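Local structure of Alpha/beta hydrolase (Xanthomonas campestris pv. campestris, 2QJW) at residues His6-His11 and Leu64-Ala69; Thr42-Arg47 and Leu60-Glu65; Val152-Gly155 and Gly159-Val162. The protein has no known substrate but is probably a hydrolase of the alpha/beta superfamily, consistent with the use of a serine nucleophile. All coordinates share one frame; numbering follows the deposited sequence. Where two conformers were deposited one is given.

Overall arrangement
The three contacts lie in one alpha/beta domain built on a parallel sheet. Interactions 1 and 2 are neighbours, their centres about 12 Å apart; they share L64 and E65, and I8 touches L63. Strand 6-10 of interaction 1 comes first in the chain, helix 42-45 of interaction 2 next, and both then meet helix 56-71. Interaction 3 follows much later, in the loop after strand 148-152, the last of the sheet within this chain; its centre is about 25 Å from that of interaction 1 and about 27 Å from that of interaction 2. Interactions 1 and 2 thus fix helix 56-71 to the sheet and to the region after strand 35-37, while interaction 3 shapes the loop that probably carries the catalytic histidine.

Interaction 1 (His6-His11 and Leu64-Ala69); sequences HCILAH and LEIARA
I8 of strand 6-10 meets I66 and A67 of helix 56-71 through its terminal methyl, CD1. Its CB leaves the strand toward the helix and divides into two branches. CG2, anti to the backbone N, turns to L63, one turn before I66 and A67 on the same helix. CG1 lies beside the backbone N, anti to the carbonyl carbon (chi1 -56°), and the chain then runs on extended (chi2 167°), which carries CD1 right up to the helix surface. There CD1 sits 3.5 Å from A67 CA and 4.0 Å from A67 CB, so it rests against main chain as much as side chain. Alanine suits this place because its small methyl lets the isoleucine tip come down on the helix backbone. The second partner is a branch methyl, with I66 CG2 3.8 Å from I8 CD1. No hydrogen bond crosses the contact; it is held by apolar packing, for which a beta-branched residue on a strand is well suited. I8 also touches V76 and L78 of the adjacent strand 76-81, and P39 meets both I8 and I66. On the other side of strand 6-10, C7 and L9 pack against helix 20-31, leaving the strand sandwiched between two helices.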
ATOM      1  N   HIS A   6      16.241   5.129 -16.209  1.00 13.54           N
ATOM      2  CA  HIS A   6      17.225   4.483 -15.357  1.00 12.57           C
ATOM      3  C   HIS A   6      16.850   4.570 -13.882  1.00 12.90           C
ATOM      4  O   HIS A   6      16.441   5.629 -13.413  1.00 14.28           O
ATOM      5  CB  HIS A   6      18.515   5.236 -15.522  1.00 12.55           C
ATOM      6  CG  HIS A   6      19.708   4.611 -14.881  1.00 10.09           C
ATOM      7  ND1 HIS A   6      20.199   3.386 -15.273  1.00 12.19           N
ATOM      8  CD2 HIS A   6      20.529   5.062 -13.895  1.00 11.68           C
ATOM      9  CE1 HIS A   6      21.287   3.129 -14.574  1.00 15.18           C
ATOM     10  NE2 HIS A   6      21.507   4.128 -13.733  1.00 11.38           N
ATOM     11  N   CYS A   7      17.019   3.452 -13.177  1.00 11.96           N
ATOM     12  CA  CYS A   7      16.775   3.392 -11.718  1.00 11.26           C
ATOM     13  C   CYS A   7      18.089   3.296 -10.952  1.00 11.15           C
ATOM     14  O   CYS A   7      18.960   2.514 -11.316  1.00 11.77           O
ATOM     15  CB  CYS A   7      15.945   2.184 -11.367  1.00 11.66           C
ATOM     16  SG  CYS A   7      14.306   2.170 -12.037  1.00 12.24           S
ATOM     17  N   ILE A   8      18.256   4.168  -9.959  1.00 10.18           N
ATOM     18  CA  ILE A   8      19.423   4.102  -9.060  1.00 11.11           C
ATOM     19  C   ILE A   8      18.898   3.624  -7.736  1.00 11.45           C
ATOM     20  O   ILE A   8      18.024   4.248  -7.173  1.00 10.42           O
ATOM     21  CB  ILE A   8      20.157   5.415  -8.944  1.00 10.20           C
ATOM     22  CG1 ILE A   8      20.598   5.947 -10.314  1.00 12.74           C
ATOM     23  CG2 ILE A   8      21.368   5.196  -7.966  1.00 10.18           C
ATOM     24  CD1 ILE A   8      21.066   7.335 -10.404  1.00 13.95           C
ATOM     25  N   LEU A   9      19.371   2.465  -7.263  1.00 11.45           N
ATOM     26  CA  LEU A   9      18.846   1.745  -6.092  1.00 10.33           C
ATOM     27  C   LEU A   9      19.893   1.795  -4.991  1.00 12.30           C
ATOM     28  O   LEU A   9      20.974   1.217  -5.165  1.00 11.03           O
ATOM     29  CB  LEU A   9      18.570   0.304  -6.482  1.00 10.18           C
ATOM     30  CG  LEU A   9      17.799   0.191  -7.806  1.00 13.11           C
ATOM     31  CD1 LEU A   9      17.802  -1.240  -8.227  1.00 17.94           C
ATOM     32  CD2 LEU A   9      16.379   0.796  -7.690  1.00 11.00           C
ATOM     33  N   ALA A  10      19.624   2.497  -3.880  1.00  9.45           N
ATOM     34  CA  ALA A  10      20.617   2.739  -2.820  1.00  9.11           C
ATOM     35  C   ALA A  10      20.398   1.898  -1.584  1.00 12.29           C
ATOM     36  O   ALA A  10      19.372   2.021  -0.912  1.00 10.55           O
ATOM     37  CB  ALA A  10      20.545   4.194  -2.438  1.00  9.07           C
ATOM     38  N   HIS A  11      21.375   1.061  -1.315  1.00 10.51           N
ATOM     39  CA  HIS A  11      21.344   0.181  -0.157  1.00 11.01           C
ATOM     40  C   HIS A  11      21.442   0.896   1.176  1.00 11.51           C
ATOM     41  O   HIS A  11      21.901   2.021   1.258  1.00 11.91           O
ATOM     42  CB  HIS A  11      22.431  -0.892  -0.302  1.00 11.39           C
ATOM     43  CG  HIS A  11      23.847  -0.427  -0.044  1.00 11.78           C
ATOM     44  ND1 HIS A  11      24.339  -0.105   1.219  1.00 12.94           N
ATOM     45  CD2 HIS A  11      24.858  -0.198  -0.906  1.00 13.19           C
ATOM     46  CE1 HIS A  11      25.607   0.271   1.101  1.00 12.61           C
ATOM     47  NE2 HIS A  11      25.941   0.240  -0.176  1.00 13.86           N
ATOM     48  N   LEU A  64      24.455  11.950  -5.626  1.00 12.65           N
ATOM     49  CA  LEU A  64      24.166  13.115  -6.425  1.00 15.37           C
ATOM     50  C   LEU A  64      24.922  13.034  -7.773  1.00 12.55           C
ATOM     51  O   LEU A  64      24.344  13.266  -8.835  1.00 14.58           O
ATOM     52  CB  LEU A  64      24.593  14.374  -5.656  1.00 16.34           C
ATOM     53  CG  LEU A  64      24.490  15.727  -6.365  1.00 24.53           C
ATOM     54  CD1 LEU A  64      23.059  15.949  -6.775  1.00 25.03           C
ATOM     55  CD2 LEU A  64      25.012  16.836  -5.425  1.00 23.54           C
ATOM     56  N   GLU A  65      26.187  12.650  -7.698  0.50 12.34           N
ATOM     57  CA  GLU A  65      27.014  12.595  -8.897  0.50 12.99           C
ATOM     58  C   GLU A  65      26.506  11.544  -9.865  0.50 13.14           C
ATOM     59  O   GLU A  65      26.422  11.773 -11.081  0.50 15.08           O
ATOM     60  CB  GLU A  65      28.465  12.341  -8.489  0.50 12.34           C
ATOM     61  CG  GLU A  65      29.081  13.632  -7.905  0.50 16.45           C
ATOM     62  CD  GLU A  65      30.542  13.494  -7.443  0.50 16.77           C
ATOM     63  OE1 GLU A  65      31.168  12.440  -7.663  0.50 31.72           O
ATOM     64  OE2 GLU A  65      31.054  14.475  -6.872  0.50 27.27           O
ATOM     65  N   ILE A  66      26.142  10.378  -9.332  1.00 13.86           N
ATOM     66  CA  ILE A  66      25.611   9.316 -10.127  1.00 13.22           C
ATOM     67  C   ILE A  66      24.252   9.657 -10.757  1.00 13.27           C
ATOM     68  O   ILE A  66      23.955   9.363 -11.945  1.00 13.16           O
ATOM     69  CB  ILE A  66      25.522   8.004  -9.274  1.00 12.50           C
ATOM     70  CG1 ILE A  66      26.939   7.511  -8.910  1.00 13.35           C
ATOM     71  CG2 ILE A  66      24.814   6.911  -9.992  1.00 11.75           C
ATOM     72  CD1 ILE A  66      26.975   6.340  -7.865  1.00 14.56           C
ATOM     73  N   ALA A  67      23.386  10.303  -9.970  1.00 11.97           N
ATOM     74  CA  ALA A  67      22.082  10.685 -10.514  1.00 11.34           C
ATOM     75  C   ALA A  67      22.186  11.748 -11.566  1.00 12.71           C
ATOM     76  O   ALA A  67      21.494  11.674 -12.592  1.00 13.77           O
ATOM     77  CB  ALA A  67      21.202  11.160  -9.334  1.00 12.01           C
ATOM     78  N   ARG A  68      23.019  12.750 -11.313  1.00 14.07           N
ATOM     79  CA  ARG A  68      23.222  13.831 -12.274  1.00 17.08           C
ATOM     80  C   ARG A  68      23.668  13.253 -13.599  1.00 18.54           C
ATOM     81  O   ARG A  68      23.076  13.588 -14.646  1.00 18.54           O
ATOM     82  CB  ARG A  68      24.246  14.816 -11.656  1.00 20.20           C
ATOM     83  CG  ARG A  68      24.748  15.963 -12.471  1.00 29.27           C
ATOM     84  CD  ARG A  68      23.706  16.922 -12.811  1.00 26.01           C
ATOM     85  NE  ARG A  68      23.091  17.626 -11.673  1.00 25.48           N
ATOM     86  CZ  ARG A  68      22.067  18.463 -11.823  1.00 31.32           C
ATOM     87  NH1 ARG A  68      21.546  18.684 -13.042  1.00 24.50           N
ATOM     88  NH2 ARG A  68      21.540  19.054 -10.762  1.00 28.52           N
ATOM     89  N   ALA A  69      24.659  12.359 -13.572  1.00 15.48           N
ATOM     90  CA  ALA A  69      25.127  11.725 -14.793  1.00 17.55           C
ATOM     91  C   ALA A  69      23.996  11.030 -15.543  1.00 17.37           C
ATOM     92  O   ALA A  69      23.875  11.081 -16.778  1.00 16.73           O
ATOM     93  CB  ALA A  69      26.265  10.700 -14.464  1.00 15.33           C
TER

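Interaction 2 (Thr42-Arg47 and Leu60-Glu65)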
ATOM      1  N   THR A  42      29.624   1.081   0.807  1.00 12.71           N
ATOM      2  CA  THR A  42      30.122   0.394   1.996  1.00 14.19           C
ATOM      3  C   THR A  42      31.341   1.110   2.590  1.00 15.11           C
ATOM      4  O   THR A  42      31.520   1.099   3.802  1.00 16.94           O
ATOM      5  CB  THR A  42      30.415  -1.092   1.719  1.00 14.39           C
ATOM      6  OG1 THR A  42      31.315  -1.226   0.621  1.00 16.02           O
ATOM      7  CG2 THR A  42      29.100  -1.877   1.402  1.00 21.51           C
ATOM      8  N   ASP A  43      32.154   1.759   1.767  1.00 14.53           N
ATOM      9  CA  ASP A  43      33.324   2.481   2.293  1.00 14.24           C
ATOM     10  C   ASP A  43      32.912   3.627   3.149  1.00 18.67           C
ATOM     11  O   ASP A  43      33.488   3.880   4.200  1.00 17.38           O
ATOM     12  CB  ASP A  43      34.248   2.974   1.131  1.00 16.22           C
ATOM     13  CG  ASP A  43      33.540   3.808   0.087  1.00 17.30           C
ATOM     14  OD1 ASP A  43      32.365   3.498  -0.268  1.00 16.34           O
ATOM     15  OD2 ASP A  43      34.149   4.826  -0.373  1.00 17.37           O
ATOM     16  N   LEU A  44      31.875   4.321   2.721  1.00 14.91           N
ATOM     17  CA  LEU A  44      31.377   5.507   3.387  1.00 14.20           C
ATOM     18  C   LEU A  44      30.732   5.138   4.704  1.00 16.06           C
ATOM     19  O   LEU A  44      30.959   5.778   5.765  1.00 15.96           O
ATOM     20  CB  LEU A  44      30.345   6.203   2.506  1.00 13.69           C
ATOM     21  CG  LEU A  44      30.917   6.773   1.190  1.00 16.97           C
ATOM     22  CD1 LEU A  44      29.809   7.038   0.162  1.00 15.64           C
ATOM     23  CD2 LEU A  44      31.809   8.005   1.450  1.00 18.21           C
ATOM     24  N   ASP A  45      29.991   4.067   4.675  1.00 17.13           N
ATOM     25  CA  ASP A  45      29.269   3.623   5.901  1.00 17.16           C
ATOM     26  C   ASP A  45      30.226   3.229   7.020  1.00 20.70           C
ATOM     27  O   ASP A  45      29.897   3.458   8.209  1.00 18.28           O
ATOM     28  CB  ASP A  45      28.335   2.464   5.606  1.00 15.94           C
ATOM     29  CG  ASP A  45      27.176   2.869   4.710  1.00 11.97           C
ATOM     30  OD1 ASP A  45      26.994   4.068   4.512  1.00 16.57           O
ATOM     31  OD2 ASP A  45      26.437   1.951   4.277  1.00 15.18           O
ATOM     32  N   ALA A  46      31.393   2.695   6.636  1.00 19.93           N
ATOM     33  CA  ALA A  46      32.438   2.296   7.581  1.00 19.42           C
ATOM     34  C   ALA A  46      33.167   3.493   8.199  1.00 18.65           C
ATOM     35  O   ALA A  46      33.921   3.297   9.152  1.00 27.84           O
ATOM     36  CB  ALA A  46      33.404   1.345   6.901  1.00 21.18           C
ATOM     37  N   ARG A  47      32.903   4.712   7.791  1.00 19.69           N
ATOM     38  CA  ARG A  47      33.635   5.869   8.332  1.00 18.38           C
ATOM     39  C   ARG A  47      32.964   6.509   9.575  1.00 15.99           C
ATOM     40  O   ARG A  47      32.481   7.638   9.590  1.00 20.22           O
ATOM     41  CB  ARG A  47      33.875   6.885   7.250  1.00 18.09           C
ATOM     42  CG  ARG A  47      34.823   6.315   6.184  1.00 19.88           C
ATOM     43  CD  ARG A  47      36.324   6.317   6.642  1.00 18.81           C
ATOM     44  NE  ARG A  47      36.735   7.668   6.907  1.00 16.52           N
ATOM     45  CZ  ARG A  47      37.001   8.577   5.980  1.00 15.76           C
ATOM     46  NH1 ARG A  47      37.049   8.243   4.702  1.00 17.13           N
ATOM     47  NH2 ARG A  47      37.273   9.825   6.361  1.00 20.26           N
ATOM     48  N   LEU A  60      25.591  11.221   0.212  1.00 12.87           N
ATOM     49  CA  LEU A  60      24.798  12.158  -0.529  1.00 12.91           C
ATOM     50  C   LEU A  60      25.527  12.637  -1.790  1.00 13.24           C
ATOM     51  O   LEU A  60      24.928  12.739  -2.864  1.00 16.56           O
ATOM     52  CB  LEU A  60      24.426  13.414   0.312  1.00 14.56           C
ATOM     53  CG  LEU A  60      23.473  13.122   1.468  1.00 18.96           C
ATOM     54  CD1 LEU A  60      23.574  14.196   2.619  1.00 19.67           C
ATOM     55  CD2 LEU A  60      22.079  13.011   0.981  1.00 19.18           C
ATOM     56  N   GLN A  61      26.800  12.990  -1.638  1.00 15.83           N
ATOM     57  CA  GLN A  61      27.577  13.500  -2.791  1.00 13.84           C
ATOM     58  C   GLN A  61      27.773  12.422  -3.832  1.00 12.54           C
ATOM     59  O   GLN A  61      27.620  12.712  -5.025  1.00 14.30           O
ATOM     60  CB  GLN A  61      28.928  14.042  -2.329  1.00 15.13           C
ATOM     61  CG  GLN A  61      29.800  14.561  -3.482  1.00 21.16           C
ATOM     62  CD  GLN A  61      29.246  15.823  -4.121  1.00 29.82           C
ATOM     63  OE1 GLN A  61      28.552  16.609  -3.459  1.00 30.98           O
ATOM     64  NE2 GLN A  61      29.560  16.036  -5.400  1.00 34.55           N
ATOM     65  N   ARG A  62      28.035  11.195  -3.412  1.00 13.91           N
ATOM     66  CA  ARG A  62      28.264  10.132  -4.382  1.00 13.93           C
ATOM     67  C   ARG A  62      26.974   9.870  -5.177  1.00 14.49           C
ATOM     68  O   ARG A  62      27.004   9.731  -6.419  1.00 12.58           O
ATOM     69  CB  ARG A  62      28.743   8.897  -3.704  1.00 10.79           C
ATOM     70  CG  ARG A  62      28.979   7.720  -4.625  1.00 11.28           C
ATOM     71  CD  ARG A  62      29.619   6.562  -3.977  1.00 11.92           C
ATOM     72  NE  ARG A  62      30.960   6.907  -3.501  1.00 12.97           N
ATOM     73  CZ  ARG A  62      31.627   6.141  -2.645  1.00 12.41           C
ATOM     74  NH1 ARG A  62      31.133   4.982  -2.244  1.00 13.72           N
ATOM     75  NH2 ARG A  62      32.820   6.517  -2.206  1.00 13.56           N
ATOM     76  N   LEU A  63      25.846   9.719  -4.481  1.00 12.60           N
ATOM     77  CA  LEU A  63      24.582   9.522  -5.180  1.00 11.41           C
ATOM     78  C   LEU A  63      24.226  10.692  -6.076  1.00 12.26           C
ATOM     79  O   LEU A  63      23.729  10.476  -7.161  1.00 13.42           O
ATOM     80  CB  LEU A  63      23.455   9.234  -4.192  1.00 12.79           C
ATOM     81  CG  LEU A  63      22.114   8.932  -4.812  1.00 10.17           C
ATOM     82  CD1 LEU A  63      22.173   7.804  -5.868  1.00 12.62           C
ATOM     83  CD2 LEU A  63      21.092   8.573  -3.735  1.00 12.32           C
ATOM     84  N   LEU A  64      24.455  11.950  -5.626  1.00 12.65           N
ATOM     85  CA  LEU A  64      24.166  13.115  -6.425  1.00 15.37           C
ATOM     86  C   LEU A  64      24.922  13.034  -7.773  1.00 12.55           C
ATOM     87  O   LEU A  64      24.344  13.266  -8.835  1.00 14.58           O
ATOM     88  CB  LEU A  64      24.593  14.374  -5.656  1.00 16.34           C
ATOM     89  CG  LEU A  64      24.490  15.727  -6.365  1.00 24.53           C
ATOM     90  CD1 LEU A  64      23.059  15.949  -6.775  1.00 25.03           C
ATOM     91  CD2 LEU A  64      25.012  16.836  -5.425  1.00 23.54           C
ATOM     92  N   GLU A  65      26.187  12.650  -7.698  0.50 12.34           N
ATOM     93  CA  GLU A  65      27.014  12.595  -8.897  0.50 12.99           C
ATOM     94  C   GLU A  65      26.506  11.544  -9.865  0.50 13.14           C
ATOM     95  O   GLU A  65      26.422  11.773 -11.081  0.50 15.08           O
ATOM     96  CB  GLU A  65      28.465  12.341  -8.489  0.50 12.34           C
ATOM     97  CG  GLU A  65      29.081  13.632  -7.905  0.50 16.45           C
ATOM     98  CD  GLU A  65      30.542  13.494  -7.443  0.50 16.77           C
ATOM     99  OE1 GLU A  65      31.168  12.440  -7.663  0.50 31.72           O
ATOM    100  OE2 GLU A  65      31.054  14.475  -6.872  0.50 27.27           O
TER
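The guanidinium of R62 has the methyl CD1 of L44 over the centre of one face and the carboxylate of D43 at its edge. The two flat groups are nearly coplanar, their planes 7° apart, and they meet end-on: NH1 and NH2 of the arginine each bind one carboxylate oxygen. R62 NH1 lies 2.8 Å from D43 OD1. R62 NH2 lies 2.8 Å from D43 OD2, with an angle of 177° at the hydrogen, and the first bond is nearly as straight. Both oxygens use their syn lone pairs, so a planar double donor meets a planar double acceptor, which fixes the rotation of both groups. D43 CG lies between the backbone N and the carbonyl carbon (chi1 54°), which brings the carboxylate round to the arginine. R62 starts out extended from helix 56-71 and bends at chi3 to turn its end groups to the acid. L44 CD1 is 3.5 Å from R62 CZ; leucine suits the place because its methyl can lie over the flat cation without competing for the N-H groups that point in the plane to D43. R62 NH1 makes a further weak hydrogen bond to D40 O, just before helix 42-45. A second bridge, D45 to R59, runs between the same two helices. The arrangement is a bidentate, end-on Arg-Asp salt bridge, here tying helix 42-45, which follows strand 35-37, to helix 56-71 on the parallel sheet of the alpha/beta hydrolase fold.

Interaction 3 (Val152-Gly155 and Gly159-Val162); sequences VDDG and GAHV
The chain leaves strand 148-152 through an inverse gamma turn centred on D153 and comes back beside itself at G159-V162, where D154 and A160 have the nearest CA atoms, 6.8 Å apart. D154 joins the two sides. Its OD2 accepts two hydrogen bonds from the returning segment: one from A160 N at 2.9 Å, taken on the syn lone pair, and one from H161 ND1 at 2.8 Å. The second is almost straight, 178° at the hydrogen, and the oxygen lies in the plane of the imidazole. Seen from the acid, ND1 approaches on the anti side and 30° out of the carboxylate plane. The other oxygen, D154 OD1, takes the N-H of G155 and a water that also accepts from G159 N. Aspartate suits this place, since its short side chain offers one oxygen to A160 N and the H161 ring and the other to G155 N and the water. The loop joins the last strand to helix 162-174, and H161 is the N-cap residue of that helix. In the alpha/beta hydrolase fold this loop commonly carries the catalytic histidine, and H156, between the two segments, probably fills that role with S82 and D130. Across one face of the H161 ring lies V152 CB, 3.8 Å from the ring centroid, in a CH-pi contact set toward the rim of the ring. D153 O is close as well, 3.2 Å from H161 CE1. With CG beside its own backbone N (chi1 -70°), H161 turns its ring back against the strand end. R148 of the second subunit packs against both V152 and H161.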
ATOM      1  N   VAL A 152       3.053  -2.532   6.178  1.00  8.70           N
ATOM      2  CA  VAL A 152       3.043  -3.997   6.255  1.00  9.00           C
ATOM      3  C   VAL A 152       3.414  -4.509   7.644  1.00  9.98           C
ATOM      4  O   VAL A 152       4.075  -3.819   8.427  1.00 10.36           O
ATOM      5  CB  VAL A 152       3.992  -4.648   5.217  1.00  9.63           C
ATOM      6  CG1 VAL A 152       3.601  -4.276   3.781  1.00 12.90           C
ATOM      7  CG2 VAL A 152       5.438  -4.232   5.434  1.00 10.43           C
ATOM      8  N   ASP A 153       2.919  -5.697   7.930  1.00 11.50           N
ATOM      9  CA  ASP A 153       3.168  -6.360   9.227  1.00 10.99           C
ATOM     10  C   ASP A 153       4.541  -6.943   9.286  1.00 11.35           C
ATOM     11  O   ASP A 153       4.734  -8.113   8.936  1.00 13.55           O
ATOM     12  CB  ASP A 153       2.101  -7.418   9.434  1.00 11.26           C
ATOM     13  CG  ASP A 153       2.251  -8.152  10.773  1.00 15.42           C
ATOM     14  OD1 ASP A 153       3.000  -7.616  11.609  1.00 16.04           O
ATOM     15  OD2 ASP A 153       1.540  -9.167  10.942  1.00 16.05           O
ATOM     16  N   ASP A 154       5.514  -6.104   9.641  1.00 11.68           N
ATOM     17  CA  ASP A 154       6.917  -6.529   9.604  1.00 11.78           C
ATOM     18  C   ASP A 154       7.676  -5.528  10.483  1.00 11.26           C
ATOM     19  O   ASP A 154       7.131  -4.524  10.947  1.00 11.92           O
ATOM     20  CB  ASP A 154       7.485  -6.558   8.160  1.00 11.68           C
ATOM     21  CG  ASP A 154       8.547  -7.602   7.940  1.00 15.83           C
ATOM     22  OD1 ASP A 154       9.264  -8.028   8.863  1.00 15.55           O
ATOM     23  OD2 ASP A 154       8.692  -8.089   6.798  1.00 13.03           O
ATOM     24  N   GLY A 155       8.968  -5.786  10.665  1.00 11.92           N
ATOM     25  CA  GLY A 155       9.890  -4.844  11.258  1.00 12.03           C
ATOM     26  C   GLY A 155      10.739  -4.129  10.228  1.00 11.41           C
ATOM     27  O   GLY A 155      10.545  -4.291   9.007  1.00 11.66           O
ATOM     28  N   GLY A 159      11.945  -8.153   6.056  1.00 15.96           N
ATOM     29  CA  GLY A 159      12.434  -9.466   5.585  1.00 17.39           C
ATOM     30  C   GLY A 159      11.388 -10.421   5.071  1.00 16.18           C
ATOM     31  O   GLY A 159      11.685 -11.341   4.266  1.00 20.90           O
ATOM     32  N   ALA A 160      10.161 -10.229   5.484  1.00 15.18           N
ATOM     33  CA  ALA A 160       9.053 -11.039   5.017  1.00 15.23           C
ATOM     34  C   ALA A 160       8.206 -10.329   3.938  1.00 14.92           C
ATOM     35  O   ALA A 160       7.185 -10.863   3.507  1.00 17.06           O
ATOM     36  CB  ALA A 160       8.191 -11.444   6.164  1.00 16.35           C
ATOM     37  N   HIS A 161       8.662  -9.166   3.477  1.00 14.58           N
ATOM     38  CA  HIS A 161       7.888  -8.378   2.483  1.00 13.82           C
ATOM     39  C   HIS A 161       8.711  -7.916   1.324  1.00 14.66           C
ATOM     40  O   HIS A 161       8.394  -6.907   0.686  1.00 14.61           O
ATOM     41  CB  HIS A 161       7.187  -7.227   3.209  1.00 11.98           C
ATOM     42  CG  HIS A 161       6.087  -7.716   4.067  1.00 14.28           C
ATOM     43  ND1 HIS A 161       6.282  -8.151   5.366  1.00 14.07           N
ATOM     44  CD2 HIS A 161       4.800  -7.974   3.766  1.00 18.34           C
ATOM     45  CE1 HIS A 161       5.141  -8.631   5.825  1.00 15.96           C
ATOM     46  NE2 HIS A 161       4.218  -8.512   4.882  1.00 19.45           N
ATOM     47  N   VAL A 162       9.674  -8.693   0.915  1.00 15.56           N
ATOM     48  CA  VAL A 162      10.494  -8.325  -0.230  1.00 14.83           C
ATOM     49  C   VAL A 162       9.635  -8.366  -1.485  1.00 14.57           C
ATOM     50  O   VAL A 162       9.769  -7.489  -2.343  1.00 17.68           O
ATOM     51  CB  VAL A 162      11.721  -9.222  -0.386  1.00 21.12           C
ATOM     52  CG1 VAL A 162      12.487  -8.837  -1.632  1.00 18.09           C
ATOM     53  CG2 VAL A 162      12.642  -9.090   0.805  1.00 21.68           C
TER
HETATM   54  O   HOH W   1      12.039  -8.516   8.828  1.00 19.22           O